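Local coordinates for envelope glycoprotein (Thogoto virus, PDB 5XEA), which probably attaches the virion to its receptor on the host cell and later drives fusion of the viral and host membranes, at residues Q38-A44 and T145-F151; L165-G169 and K273-V277; I336-S341 and L351-C355. One frame throughout, in Å; residues are numbered along the deposited sequence.

Interaction 1: Q38-A44 and T145-F151; sequences QNELLTA and TTSPVFF
Glu40 packs on Phe151 beside the Glu40-Val149 pair. Glu40 CG lies 3.5 Å from Phe151 CD2, and beyond CG the chain runs on extended, bringing the carboxylate past Phe151 CB with its plane turned 49° from the ring. Phe151 takes the less common first torsion, CG between its own N and carbonyl carbon (chi1 62°), which turns the ring against residues 38-40; Asn39 N reaches the ring edge at CE2, 3.5 Å away. A flat aromatic suits this place because Phe195 meets the same ring nearly parallel and Tyr242 edge-to-face. OE1 of the buried Glu40 is hydrogen-bonded to Thr164 OG1 and accepts from a water that also donates to Phe150 O; OE2 has a weak hydrogen bond to His174 NE2 and lies near Asp193, which may affect its ionisation.

The ladder joins the start of strand 40-56 to strand 133-156 within a large antiparallel sheet of this gp64-family fusion protein. Glu40 with Val149, Leu42 with Ser147 and Ala44 with Thr145 are hydrogen-bonded pairs, each closed by two backbone bonds. On the face carrying these residues, Leu42 CB and CD2 both stand 4.1 Å from Val149 CG1, and Trp423 of helix 421-437 packs on both residues. Thr145 OG1 donates to Ser147 OG at 3.0 Å, joining two small hydroxyls on one strand. The other face carries Thr43 and Thr146 side by side, Thr43 OG1 3.5 Å from Thr146 CG2. Pro148, with no N-H to give, suits a non-hydrogen-bonded position opposite Leu41, its CB 3.7 Å from Asn39 CB.

Interaction 2: L165-G169 and K273-V277; sequences LLPNG and KSWTV. With NAG (2-acetamido-2-deoxy-beta-D-glucopyranose), chain E.
Val277 pushes its two methyls against the inner side of the turn formed by Leu166 to Gly169. CG1 lies 3.5 Å from Leu166 O and also near Pro167 O, while CG2 lies 3.6 Å from Gly169 CA. A beta-branched residue suits the spot, since one branch faces the carbonyls and the other the glycine.

Gly169 closes the type I turn, its N bonding back to Leu166 O. Its positive phi (94°) favours glycine: a CB would press on the preceding carbonyl O and on Lys273 CB. With the two segments so close, Ser274 N gives Gly169 O an almost straight bond of 2.9 Å (174° at the hydrogen), in the carbonyl plane and on a lone pair.

Lys273 can be followed outward along this turn. CB sits 4.0 Å from Gly169 CA; CG and CD then pass Asn168 O, CD at 3.7 Å; CE continues beside the same oxygen, and NZ, beyond the bend at chi4, passes it at 3.9 Å. NZ forms a long, weak ion pair with Asp421 of a third subunit.

Deeper down, the side chains of Leu165 and Thr276 cross at about a right angle, Leu165 CD1 touching Thr276 OG1 (3.9 Å) and CG2. The hydroxyl of Thr276 is hydrogen-bonded to Ser274 OG, which probably lessens the cost of placing the leucine against it.

On the outer side, Asn168 ND2 is covalently bonded to C1 of the sugar, its OD1 accepts from Ser170 N, and Leu166 CD1 lies 3.5 Å from C5 of the sugar. The whole is a type I beta turn between strands 159-165 and 171-174, bearing an N-linked glycan in the Asn-Gly-Ser sequon.

Interaction 3: I336-S341 and L351-C355; sequences IKAPVS and LLHQC
A two-stranded antiparallel hairpin, 341-344 with 350-354, follows the short helix 331-335, and this contact lies at its open end. Ser341 and His353 form a hydrogen-bonded pair: His353 N reaches Ser341 O at 2.8 Å and nearly straight (176°), while Ser341 N returns a longer bond of 3.2 Å to His353 O. Both side chains lie on one face, Ser341 OG 3.6 Å from His353 CB, a small residue fitting beside the imidazole stem; His353 NE2 is hydrogen-bonded to Arg343 NE.

Before the pair, Pro339 centres an inverse gamma turn, after which Val340 runs alongside the strand, next to Gln354. Val340 then splits its branches: CG2 meets Leu352 CD2 at 3.8 Å, and CG1 meets Gln354 CG at 3.9 Å. With CG anti to its N (chi1 -153°), Gln354 lays its methylene stem beside Val340 CG1 and near Pro339 O. Ile336 CD1 grazes Leu352 CD1 at 4.4 Å, and Ile395 of a second subunit packs on both residues.

Residues 352-354 also ladder with a strand of a third subunit, and Cys355 is disulfide-bonded to Cys2 of that chain: a hairpin whose sheet continues across a trimer interface.

Interactions 1 and 2 are neighbours, their centres 15 Å apart. Phe150 of 145-151 bridges them: its CE1 lies 3.3 Å from Leu165 CD1 and 4.3 Å from Thr276 CB, so the end of segment 145-151 packs on the residue just before the glycosylated turn and on segment 273-277. Helix 421-437 extends over both, with Trp423 touching Leu42 and Val149 in one and Leu166 and Pro167 in the other. Interaction 3 stands apart, its centre about 75 Å from either and its nearest atoms about 49 Å from interaction 1, near the opposite end of helix 282-327. All three contacts touch a second subunit, while interactions 2 and 3 also reach a third.

Interaction 1: Q38-A44 and T145-F151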
ATOM      1  N   GLN B  38     -13.591  -7.364 -16.088  1.00 52.98           N
ATOM      2  CA  GLN B  38     -12.695  -7.453 -14.939  1.00 56.22           C
ATOM      3  C   GLN B  38     -13.430  -7.693 -13.614  1.00 57.92           C
ATOM      4  O   GLN B  38     -12.839  -7.493 -12.543  1.00 54.36           O
ATOM      5  CB  GLN B  38     -11.838  -6.190 -14.848  1.00 71.16           C
ATOM      6  CG  GLN B  38     -11.121  -5.848 -16.148  1.00 89.78           C
ATOM      7  CD  GLN B  38      -9.619  -5.711 -15.974  1.00 97.67           C
ATOM      8  OE1 GLN B  38      -8.854  -6.598 -16.358  1.00104.36           O
ATOM      9  NE2 GLN B  38      -9.189  -4.594 -15.397  1.00 92.16           N
ATOM     10  N   ASN B  39     -14.693  -8.135 -13.658  1.00 50.95           N
ATOM     11  CA  ASN B  39     -15.454  -8.426 -12.448  1.00 49.57           C
ATOM     12  C   ASN B  39     -16.321  -9.664 -12.640  1.00 52.92           C
ATOM     13  O   ASN B  39     -16.888  -9.873 -13.717  1.00 55.84           O
ATOM     14  CB  ASN B  39     -16.347  -7.239 -12.052  1.00 51.95           C
ATOM     15  CG  ASN B  39     -15.552  -6.051 -11.537  1.00 59.92           C
ATOM     16  OD1 ASN B  39     -14.611  -6.205 -10.751  1.00 57.37           O
ATOM     17  ND2 ASN B  39     -15.929  -4.853 -11.978  1.00 59.40           N
ATOM     18  N   GLU B  40     -16.395 -10.493 -11.593  1.00 46.28           N
ATOM     19  CA  GLU B  40     -17.468 -11.462 -11.420  1.00 48.60           C
ATOM     20  C   GLU B  40     -18.668 -10.781 -10.783  1.00 45.24           C
ATOM     21  O   GLU B  40     -18.572  -9.675 -10.253  1.00 48.81           O
ATOM     22  CB  GLU B  40     -17.047 -12.620 -10.526  1.00 42.03           C
ATOM     23  CG  GLU B  40     -15.746 -13.256 -10.881  1.00 52.42           C
ATOM     24  CD  GLU B  40     -15.469 -14.465 -10.028  1.00 56.52           C
ATOM     25  OE1 GLU B  40     -15.136 -14.294  -8.836  1.00 54.63           O
ATOM     26  OE2 GLU B  40     -15.611 -15.592 -10.540  1.00 55.36           O
ATOM     27  N   LEU B  41     -19.815 -11.451 -10.838  1.00 44.12           N
ATOM     28  CA  LEU B  41     -21.022 -10.966 -10.185  1.00 47.30           C
ATOM     29  C   LEU B  41     -21.275 -11.820  -8.956  1.00 47.24           C
ATOM     30  O   LEU B  41     -21.515 -13.029  -9.070  1.00 46.39           O
ATOM     31  CB  LEU B  41     -22.238 -11.006 -11.108  1.00 53.03           C
ATOM     32  CG  LEU B  41     -23.408 -10.254 -10.478  1.00 64.16           C
ATOM     33  CD1 LEU B  41     -23.166  -8.752 -10.551  1.00 67.14           C
ATOM     34  CD2 LEU B  41     -24.734 -10.637 -11.118  1.00 72.69           C
ATOM     35  N   LEU B  42     -21.185 -11.207  -7.786  1.00 46.40           N
ATOM     36  CA  LEU B  42     -21.472 -11.896  -6.539  1.00 45.15           C
ATOM     37  C   LEU B  42     -22.891 -11.545  -6.128  1.00 45.76           C
ATOM     38  O   LEU B  42     -23.203 -10.375  -5.881  1.00 44.82           O
ATOM     39  CB  LEU B  42     -20.479 -11.512  -5.442  1.00 41.10           C
ATOM     40  CG  LEU B  42     -20.925 -11.891  -4.024  1.00 37.21           C
ATOM     41  CD1 LEU B  42     -20.924 -13.401  -3.825  1.00 33.37           C
ATOM     42  CD2 LEU B  42     -20.045 -11.203  -2.996  1.00 38.37           C
ATOM     43  N   THR B  43     -23.755 -12.542  -6.098  1.00 41.48           N
ATOM     44  CA  THR B  43     -25.075 -12.403  -5.493  1.00 44.78           C
ATOM     45  C   THR B  43     -25.043 -13.114  -4.150  1.00 37.91           C
ATOM     46  O   THR B  43     -24.720 -14.308  -4.083  1.00 43.59           O
ATOM     47  CB  THR B  43     -26.171 -12.973  -6.392  1.00 46.13           C
ATOM     48  OG1 THR B  43     -26.163 -12.271  -7.638  1.00 49.86           O
ATOM     49  CG2 THR B  43     -27.533 -12.796  -5.731  1.00 50.75           C
ATOM     50  N   ALA B  44     -25.343 -12.378  -3.084  1.00 40.12           N
ATOM     51  CA  ALA B  44     -25.339 -12.939  -1.739  1.00 40.39           C
ATOM     52  C   ALA B  44     -26.640 -12.583  -1.040  1.00 36.62           C
ATOM     53  O   ALA B  44     -27.048 -11.418  -1.030  1.00 37.95           O
ATOM     54  CB  ALA B  44     -24.145 -12.441  -0.922  1.00 38.92           C
ATOM     55  N   THR B 145     -27.668  -8.735  -1.919  1.00 44.44           N
ATOM     56  CA  THR B 145     -26.818  -7.827  -2.670  1.00 41.76           C
ATOM     57  C   THR B 145     -26.395  -8.502  -3.966  1.00 44.33           C
ATOM     58  O   THR B 145     -26.244  -9.726  -4.035  1.00 40.68           O
ATOM     59  CB  THR B 145     -25.564  -7.389  -1.870  1.00 49.88           C
ATOM     60  OG1 THR B 145     -24.984  -6.226  -2.475  1.00 53.36           O
ATOM     61  CG2 THR B 145     -24.501  -8.489  -1.848  1.00 49.38           C
ATOM     62  N   THR B 146     -26.217  -7.686  -4.998  1.00 43.14           N
ATOM     63  CA  THR B 146     -25.586  -8.106  -6.248  1.00 53.44           C
ATOM     64  C   THR B 146     -24.457  -7.122  -6.498  1.00 52.48           C
ATOM     65  O   THR B 146     -24.707  -5.929  -6.698  1.00 45.96           O
ATOM     66  CB  THR B 146     -26.565  -8.116  -7.422  1.00 56.89           C
ATOM     67  OG1 THR B 146     -27.148  -6.813  -7.567  1.00 63.85           O
ATOM     68  CG2 THR B 146     -27.662  -9.153  -7.207  1.00 52.99           C
ATOM     69  N   SER B 147     -23.223  -7.600  -6.430  1.00 40.71           N
ATOM     70  CA  SER B 147     -22.099  -6.675  -6.482  1.00 49.81           C
ATOM     71  C   SER B 147     -20.990  -7.248  -7.344  1.00 46.40           C
ATOM     72  O   SER B 147     -20.782  -8.468  -7.375  1.00 48.52           O
ATOM     73  CB  SER B 147     -21.541  -6.368  -5.080  1.00 44.00           C
ATOM     74  OG  SER B 147     -22.585  -5.936  -4.197  1.00 54.05           O
ATOM     75  N   PRO B 148     -20.265  -6.391  -8.057  1.00 47.53           N
ATOM     76  CA  PRO B 148     -19.085  -6.859  -8.786  1.00 43.41           C
ATOM     77  C   PRO B 148     -17.904  -7.040  -7.843  1.00 45.47           C
ATOM     78  O   PRO B 148     -17.617  -6.183  -7.005  1.00 41.71           O
ATOM     79  CB  PRO B 148     -18.831  -5.730  -9.790  1.00 47.59           C
ATOM     80  CG  PRO B 148     -19.312  -4.513  -9.093  1.00 53.56           C
ATOM     81  CD  PRO B 148     -20.509  -4.949  -8.262  1.00 49.42           C
ATOM     82  N   VAL B 149     -17.204  -8.163  -7.996  1.00 44.22           N
ATOM     83  CA  VAL B 149     -15.976  -8.422  -7.258  1.00 43.20           C
ATOM     84  C   VAL B 149     -14.868  -8.776  -8.247  1.00 45.82           C
ATOM     85  O   VAL B 149     -15.108  -9.487  -9.233  1.00 40.90           O
ATOM     86  CB  VAL B 149     -16.161  -9.543  -6.217  1.00 40.61           C
ATOM     87  CG1 VAL B 149     -17.198  -9.126  -5.106  1.00 36.87           C
ATOM     88  CG2 VAL B 149     -16.557 -10.829  -6.902  1.00 39.70           C
ATOM     89  N   PHE B 150     -13.657  -8.283  -7.989  1.00 47.08           N
ATOM     90  CA  PHE B 150     -12.555  -8.619  -8.886  1.00 48.72           C
ATOM     91  C   PHE B 150     -12.131 -10.068  -8.665  1.00 50.91           C
ATOM     92  O   PHE B 150     -12.514 -10.715  -7.681  1.00 43.66           O
ATOM     93  CB  PHE B 150     -11.355  -7.674  -8.694  1.00 33.50           C
ATOM     94  CG  PHE B 150     -10.732  -7.720  -7.303  1.00 34.94           C
ATOM     95  CD1 PHE B 150      -9.770  -8.666  -6.981  1.00 34.81           C
ATOM     96  CD2 PHE B 150     -11.090  -6.787  -6.343  1.00 38.50           C
ATOM     97  CE1 PHE B 150      -9.200  -8.687  -5.713  1.00 32.86           C
ATOM     98  CE2 PHE B 150     -10.526  -6.794  -5.093  1.00 35.28           C
ATOM     99  CZ  PHE B 150      -9.582  -7.739  -4.770  1.00 39.65           C
ATOM    100  N   PHE B 151     -11.329 -10.585  -9.596  1.00 45.09           N
ATOM    101  CA  PHE B 151     -10.920 -11.980  -9.544  1.00 40.42           C
ATOM    102  C   PHE B 151      -9.532 -12.097 -10.159  1.00 51.02           C
ATOM    103  O   PHE B 151      -8.983 -11.127 -10.678  1.00 40.61           O
ATOM    104  CB  PHE B 151     -11.935 -12.879 -10.267  1.00 38.48           C
ATOM    105  CG  PHE B 151     -12.076 -12.568 -11.744  1.00 44.55           C
ATOM    106  CD1 PHE B 151     -11.287 -13.213 -12.682  1.00 43.10           C
ATOM    107  CD2 PHE B 151     -12.976 -11.611 -12.180  1.00 49.22           C
ATOM    108  CE1 PHE B 151     -11.404 -12.914 -14.044  1.00 45.73           C
ATOM    109  CE2 PHE B 151     -13.103 -11.302 -13.518  1.00 49.53           C
ATOM    110  CZ  PHE B 151     -12.310 -11.952 -14.458  1.00 52.33           C
TER
HETATM  111  O   HOH W   1     -13.463 -13.297  -6.970  1.00 35.93           O

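Interaction 2: L165-G169 and K273-V277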
ATOM      1  N   LEU B 165     -11.996 -15.040  -5.285  1.00 37.59           N
ATOM      2  CA  LEU B 165     -11.233 -14.643  -4.109  1.00 34.52           C
ATOM      3  C   LEU B 165     -12.175 -14.538  -2.915  1.00 42.06           C
ATOM      4  O   LEU B 165     -13.119 -13.740  -2.929  1.00 40.33           O
ATOM      5  CB  LEU B 165     -10.514 -13.316  -4.375  1.00 41.06           C
ATOM      6  CG  LEU B 165      -9.683 -13.310  -5.679  1.00 40.41           C
ATOM      7  CD1 LEU B 165      -9.035 -11.964  -5.944  1.00 43.01           C
ATOM      8  CD2 LEU B 165      -8.623 -14.370  -5.610  1.00 41.75           C
ATOM      9  N   LEU B 166     -11.930 -15.341  -1.904  1.00 43.89           N
ATOM     10  CA  LEU B 166     -12.840 -15.258  -0.768  1.00 38.86           C
ATOM     11  C   LEU B 166     -12.249 -14.370   0.323  1.00 42.80           C
ATOM     12  O   LEU B 166     -11.029 -14.218   0.411  1.00 38.82           O
ATOM     13  CB  LEU B 166     -13.118 -16.659  -0.209  1.00 38.89           C
ATOM     14  CG  LEU B 166     -13.700 -17.695  -1.180  1.00 40.30           C
ATOM     15  CD1 LEU B 166     -13.849 -19.057  -0.501  1.00 43.64           C
ATOM     16  CD2 LEU B 166     -15.039 -17.245  -1.750  1.00 37.74           C
ATOM     17  N   PRO B 167     -13.068 -13.760   1.196  1.00 39.36           N
ATOM     18  CA  PRO B 167     -12.511 -12.800   2.171  1.00 34.45           C
ATOM     19  C   PRO B 167     -11.650 -13.427   3.265  1.00 38.81           C
ATOM     20  O   PRO B 167     -10.897 -12.686   3.921  1.00 36.37           O
ATOM     21  CB  PRO B 167     -13.753 -12.106   2.744  1.00 39.97           C
ATOM     22  CG  PRO B 167     -14.914 -12.930   2.316  1.00 36.94           C
ATOM     23  CD  PRO B 167     -14.529 -13.644   1.071  1.00 37.79           C
ATOM     24  N   ASN B 168     -11.665 -14.746   3.445  1.00 37.42           N
ATOM     25  CA  ASN B 168     -10.729 -15.380   4.375  1.00 38.71           C
ATOM     26  C   ASN B 168      -9.412 -15.794   3.725  1.00 39.67           C
ATOM     27  O   ASN B 168      -8.602 -16.468   4.369  1.00 43.26           O
ATOM     28  CB  ASN B 168     -11.358 -16.604   5.044  1.00 43.17           C
ATOM     29  CG  ASN B 168     -11.753 -17.697   4.053  1.00 47.78           C
ATOM     30  OD1 ASN B 168     -11.390 -17.663   2.873  1.00 41.92           O
ATOM     31  ND2 ASN B 168     -12.510 -18.680   4.543  1.00 52.76           N
ATOM     32  N   GLY B 169      -9.186 -15.441   2.463  1.00 40.00           N
ATOM     33  CA  GLY B 169      -7.899 -15.679   1.849  1.00 37.03           C
ATOM     34  C   GLY B 169      -7.806 -16.968   1.083  1.00 40.32           C
ATOM     35  O   GLY B 169      -6.826 -17.170   0.360  1.00 37.66           O
ATOM     36  N   LYS B 273      -2.603 -17.363   3.042  1.00 51.83           N
ATOM     37  CA  LYS B 273      -3.729 -16.627   2.486  1.00 41.66           C
ATOM     38  C   LYS B 273      -3.312 -15.889   1.218  1.00 40.06           C
ATOM     39  O   LYS B 273      -2.165 -15.448   1.066  1.00 41.32           O
ATOM     40  CB  LYS B 273      -4.291 -15.625   3.502  1.00 46.35           C
ATOM     41  CG  LYS B 273      -4.875 -16.255   4.739  1.00 49.50           C
ATOM     42  CD  LYS B 273      -5.398 -15.203   5.703  1.00 52.40           C
ATOM     43  CE  LYS B 273      -5.640 -15.774   7.103  1.00 53.80           C
ATOM     44  NZ  LYS B 273      -5.968 -17.233   7.089  1.00 61.12           N
ATOM     45  N   SER B 274      -4.262 -15.750   0.298  1.00 42.77           N
ATOM     46  CA  SER B 274      -4.058 -14.849  -0.828  1.00 41.68           C
ATOM     47  C   SER B 274      -3.646 -13.475  -0.312  1.00 38.59           C
ATOM     48  O   SER B 274      -4.186 -12.974   0.678  1.00 36.43           O
ATOM     49  CB  SER B 274      -5.336 -14.734  -1.661  1.00 46.56           C
ATOM     50  OG  SER B 274      -5.224 -13.666  -2.591  1.00 42.32           O
ATOM     51  N   TRP B 275      -2.661 -12.877  -0.980  1.00 36.74           N
ATOM     52  CA  TRP B 275      -2.236 -11.525  -0.656  1.00 33.18           C
ATOM     53  C   TRP B 275      -3.312 -10.489  -0.940  1.00 32.92           C
ATOM     54  O   TRP B 275      -3.181  -9.345  -0.492  1.00 32.64           O
ATOM     55  CB  TRP B 275      -0.967 -11.196  -1.451  1.00 31.92           C
ATOM     56  CG  TRP B 275       0.244 -11.949  -0.964  1.00 44.03           C
ATOM     57  CD1 TRP B 275       1.054 -12.773  -1.701  1.00 47.45           C
ATOM     58  CD2 TRP B 275       0.796 -11.925   0.361  1.00 45.57           C
ATOM     59  NE1 TRP B 275       2.072 -13.263  -0.908  1.00 47.03           N
ATOM     60  CE2 TRP B 275       1.934 -12.757   0.358  1.00 54.01           C
ATOM     61  CE3 TRP B 275       0.445 -11.263   1.551  1.00 54.99           C
ATOM     62  CZ2 TRP B 275       2.717 -12.955   1.491  1.00 57.24           C
ATOM     63  CZ3 TRP B 275       1.226 -11.470   2.687  1.00 50.95           C
ATOM     64  CH2 TRP B 275       2.351 -12.308   2.642  1.00 57.41           C
ATOM     65  N   THR B 276      -4.360 -10.849  -1.690  1.00 31.97           N
ATOM     66  CA  THR B 276      -5.465  -9.929  -1.938  1.00 30.82           C
ATOM     67  C   THR B 276      -6.304  -9.662  -0.684  1.00 33.07           C
ATOM     68  O   THR B 276      -7.134  -8.749  -0.708  1.00 36.14           O
ATOM     69  CB  THR B 276      -6.379 -10.471  -3.041  1.00 30.98           C
ATOM     70  OG1 THR B 276      -6.975 -11.707  -2.610  1.00 32.71           O
ATOM     71  CG2 THR B 276      -5.587 -10.704  -4.408  1.00 32.23           C
ATOM     72  N   VAL B 277      -6.101 -10.402   0.405  1.00 36.36           N
ATOM     73  CA  VAL B 277      -6.816 -10.118   1.653  1.00 37.94           C
ATOM     74  C   VAL B 277      -5.903  -9.585   2.745  1.00 36.25           C
ATOM     75  O   VAL B 277      -6.394  -9.243   3.824  1.00 33.99           O
ATOM     76  CB  VAL B 277      -7.610 -11.340   2.168  1.00 37.13           C
ATOM     77  CG1 VAL B 277      -8.533 -11.881   1.091  1.00 32.69           C
ATOM     78  CG2 VAL B 277      -6.674 -12.432   2.687  1.00 36.63           C
TER
HETATM   79  C1  NAG E   1     -12.985 -19.784   3.748  1.00 44.32           C
HETATM   80  C2  NAG E   1     -12.894 -21.127   4.486  1.00 64.20           C
HETATM   81  C3  NAG E   1     -13.617 -22.233   3.705  1.00 72.44           C
HETATM   82  C4  NAG E   1     -15.029 -21.810   3.315  1.00 69.09           C
HETATM   83  C5  NAG E   1     -14.937 -20.484   2.560  1.00 62.35           C
HETATM   84  C6  NAG E   1     -16.267 -19.888   2.167  1.00 69.53           C
HETATM   85  C7  NAG E   1     -10.894 -21.369   5.885  1.00 73.11           C
HETATM   86  C8  NAG E   1      -9.460 -21.792   5.929  1.00 66.36           C
HETATM   87  N2  NAG E   1     -11.503 -21.490   4.702  1.00 68.52           N
HETATM   88  O3  NAG E   1     -13.652 -23.421   4.489  1.00 84.61           O
HETATM   89  O4  NAG E   1     -15.609 -22.843   2.521  1.00 77.88           O
HETATM   90  O5  NAG E   1     -14.326 -19.512   3.413  1.00 52.72           O
HETATM   91  O6  NAG E   1     -16.841 -19.179   3.256  1.00 72.84           O
HETATM   92  O7  NAG E   1     -11.477 -20.939   6.877  1.00 76.86           O

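Interaction 3: I336-S341 and L351-C355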
ATOM      1  N   ILE B 336      30.475  24.376 -37.636  1.00 46.38           N
ATOM      2  CA  ILE B 336      29.453  25.367 -37.328  1.00 54.02           C
ATOM      3  C   ILE B 336      28.539  25.662 -38.506  1.00 50.71           C
ATOM      4  O   ILE B 336      27.668  26.533 -38.390  1.00 61.71           O
ATOM      5  CB  ILE B 336      30.105  26.679 -36.840  1.00 50.62           C
ATOM      6  CG1 ILE B 336      30.978  27.280 -37.949  1.00 52.15           C
ATOM      7  CG2 ILE B 336      30.921  26.416 -35.595  1.00 56.09           C
ATOM      8  CD1 ILE B 336      31.645  28.595 -37.584  1.00 53.65           C
ATOM      9  N   LYS B 337      28.699  24.965 -39.628  1.00 51.29           N
ATOM     10  CA  LYS B 337      27.914  25.191 -40.844  1.00 57.31           C
ATOM     11  C   LYS B 337      27.912  26.676 -41.227  1.00 56.06           C
ATOM     12  O   LYS B 337      26.924  27.394 -41.103  1.00 69.83           O
ATOM     13  CB  LYS B 337      26.487  24.660 -40.671  1.00 65.71           C
ATOM     14  CG  LYS B 337      26.372  23.141 -40.705  1.00 67.96           C
ATOM     15  CD  LYS B 337      24.986  22.709 -40.245  1.00 85.22           C
ATOM     16  CE  LYS B 337      24.788  23.026 -38.762  1.00 94.70           C
ATOM     17  NZ  LYS B 337      23.368  23.345 -38.430  1.00104.70           N
ATOM     18  N   ALA B 338      29.076  27.117 -41.710  1.00 51.24           N
ATOM     19  CA  ALA B 338      29.243  28.504 -42.113  1.00 61.55           C
ATOM     20  C   ALA B 338      30.351  28.563 -43.148  1.00 63.41           C
ATOM     21  O   ALA B 338      31.324  27.804 -43.034  1.00 61.12           O
ATOM     22  CB  ALA B 338      29.577  29.399 -40.915  1.00 55.39           C
ATOM     23  N   PRO B 339      30.242  29.435 -44.181  1.00 65.57           N
ATOM     24  CA  PRO B 339      31.268  29.473 -45.243  1.00 58.55           C
ATOM     25  C   PRO B 339      32.491  30.282 -44.824  1.00 59.02           C
ATOM     26  O   PRO B 339      32.771  31.370 -45.336  1.00 56.13           O
ATOM     27  CB  PRO B 339      30.500  30.108 -46.408  1.00 57.03           C
ATOM     28  CG  PRO B 339      29.550  31.054 -45.738  1.00 63.28           C
ATOM     29  CD  PRO B 339      29.154  30.400 -44.428  1.00 65.14           C
ATOM     30  N   VAL B 340      33.250  29.751 -43.860  1.00 55.29           N
ATOM     31  CA  VAL B 340      34.420  30.441 -43.330  1.00 54.65           C
ATOM     32  C   VAL B 340      35.629  29.511 -43.343  1.00 51.38           C
ATOM     33  O   VAL B 340      35.503  28.289 -43.212  1.00 58.81           O
ATOM     34  CB  VAL B 340      34.188  30.994 -41.895  1.00 48.25           C
ATOM     35  CG1 VAL B 340      33.168  32.119 -41.903  1.00 55.78           C
ATOM     36  CG2 VAL B 340      33.776  29.888 -40.925  1.00 46.71           C
ATOM     37  N   SER B 341      36.814  30.108 -43.510  1.00 44.06           N
ATOM     38  CA  SER B 341      38.089  29.465 -43.222  1.00 41.60           C
ATOM     39  C   SER B 341      38.693  30.094 -41.971  1.00 47.59           C
ATOM     40  O   SER B 341      38.484  31.280 -41.699  1.00 51.90           O
ATOM     41  CB  SER B 341      39.060  29.613 -44.390  1.00 47.03           C
ATOM     42  OG  SER B 341      39.529  30.946 -44.445  1.00 55.04           O
ATOM     43  N   LEU B 351      41.009  33.217 -35.884  1.00 40.10           N
ATOM     44  CA  LEU B 351      40.197  34.159 -36.626  1.00 40.59           C
ATOM     45  C   LEU B 351      39.346  33.394 -37.623  1.00 40.33           C
ATOM     46  O   LEU B 351      39.636  32.248 -37.975  1.00 40.62           O
ATOM     47  CB  LEU B 351      41.081  35.163 -37.384  1.00 46.04           C
ATOM     48  CG  LEU B 351      42.117  35.991 -36.626  1.00 47.55           C
ATOM     49  CD1 LEU B 351      43.008  36.769 -37.616  1.00 47.34           C
ATOM     50  CD2 LEU B 351      41.415  36.938 -35.694  1.00 49.47           C
ATOM     51  N   LEU B 352      38.310  34.053 -38.107  1.00 40.80           N
ATOM     52  CA  LEU B 352      37.486  33.500 -39.171  1.00 43.12           C
ATOM     53  C   LEU B 352      37.488  34.463 -40.349  1.00 44.33           C
ATOM     54  O   LEU B 352      37.196  35.655 -40.191  1.00 53.03           O
ATOM     55  CB  LEU B 352      36.058  33.230 -38.679  1.00 42.14           C
ATOM     56  CG  LEU B 352      35.916  32.078 -37.679  1.00 43.06           C
ATOM     57  CD1 LEU B 352      34.487  31.959 -37.184  1.00 40.91           C
ATOM     58  CD2 LEU B 352      36.379  30.749 -38.299  1.00 41.86           C
ATOM     59  N   HIS B 353      37.821  33.944 -41.523  1.00 47.01           N
ATOM     60  CA  HIS B 353      37.791  34.724 -42.751  1.00 41.53           C
ATOM     61  C   HIS B 353      36.534  34.380 -43.536  1.00 50.09           C
ATOM     62  O   HIS B 353      36.174  33.206 -43.644  1.00 47.89           O
ATOM     63  CB  HIS B 353      39.031  34.455 -43.612  1.00 41.27           C
ATOM     64  CG  HIS B 353      40.320  34.819 -42.944  1.00 50.95           C
ATOM     65  ND1 HIS B 353      40.682  36.122 -42.674  1.00 55.48           N
ATOM     66  CD2 HIS B 353      41.336  34.045 -42.498  1.00 48.11           C
ATOM     67  CE1 HIS B 353      41.857  36.134 -42.069  1.00 51.31           C
ATOM     68  NE2 HIS B 353      42.276  34.886 -41.952  1.00 56.40           N
ATOM     69  N   GLN B 354      35.885  35.397 -44.101  1.00 51.13           N
ATOM     70  CA  GLN B 354      34.623  35.221 -44.798  1.00 59.92           C
ATOM     71  C   GLN B 354      34.653  35.938 -46.143  1.00 66.21           C
ATOM     72  O   GLN B 354      35.501  36.789 -46.403  1.00 59.12           O
ATOM     73  CB  GLN B 354      33.461  35.742 -43.950  1.00 68.11           C
ATOM     74  CG  GLN B 354      32.137  35.053 -44.254  1.00 84.59           C
ATOM     75  CD  GLN B 354      30.961  35.700 -43.563  1.00 91.37           C
ATOM     76  OE1 GLN B 354      31.105  36.275 -42.486  1.00 93.31           O
ATOM     77  NE2 GLN B 354      29.787  35.626 -44.189  1.00 93.83           N
ATOM     78  N   CYS B 355      33.675  35.596 -46.981  1.00 80.06           N
ATOM     79  CA  CYS B 355      33.444  36.155 -48.328  1.00 93.17           C
ATOM     80  C   CYS B 355      34.752  36.206 -49.133  1.00 91.80           C
ATOM     81  O   CYS B 355      34.967  35.369 -50.016  1.00 89.48           O
ATOM     82  CB  CYS B 355      32.791  37.542 -48.220  1.00107.14           C
ATOM     83  SG  CYS B 355      33.565  38.909 -49.131  1.00123.07           S
TER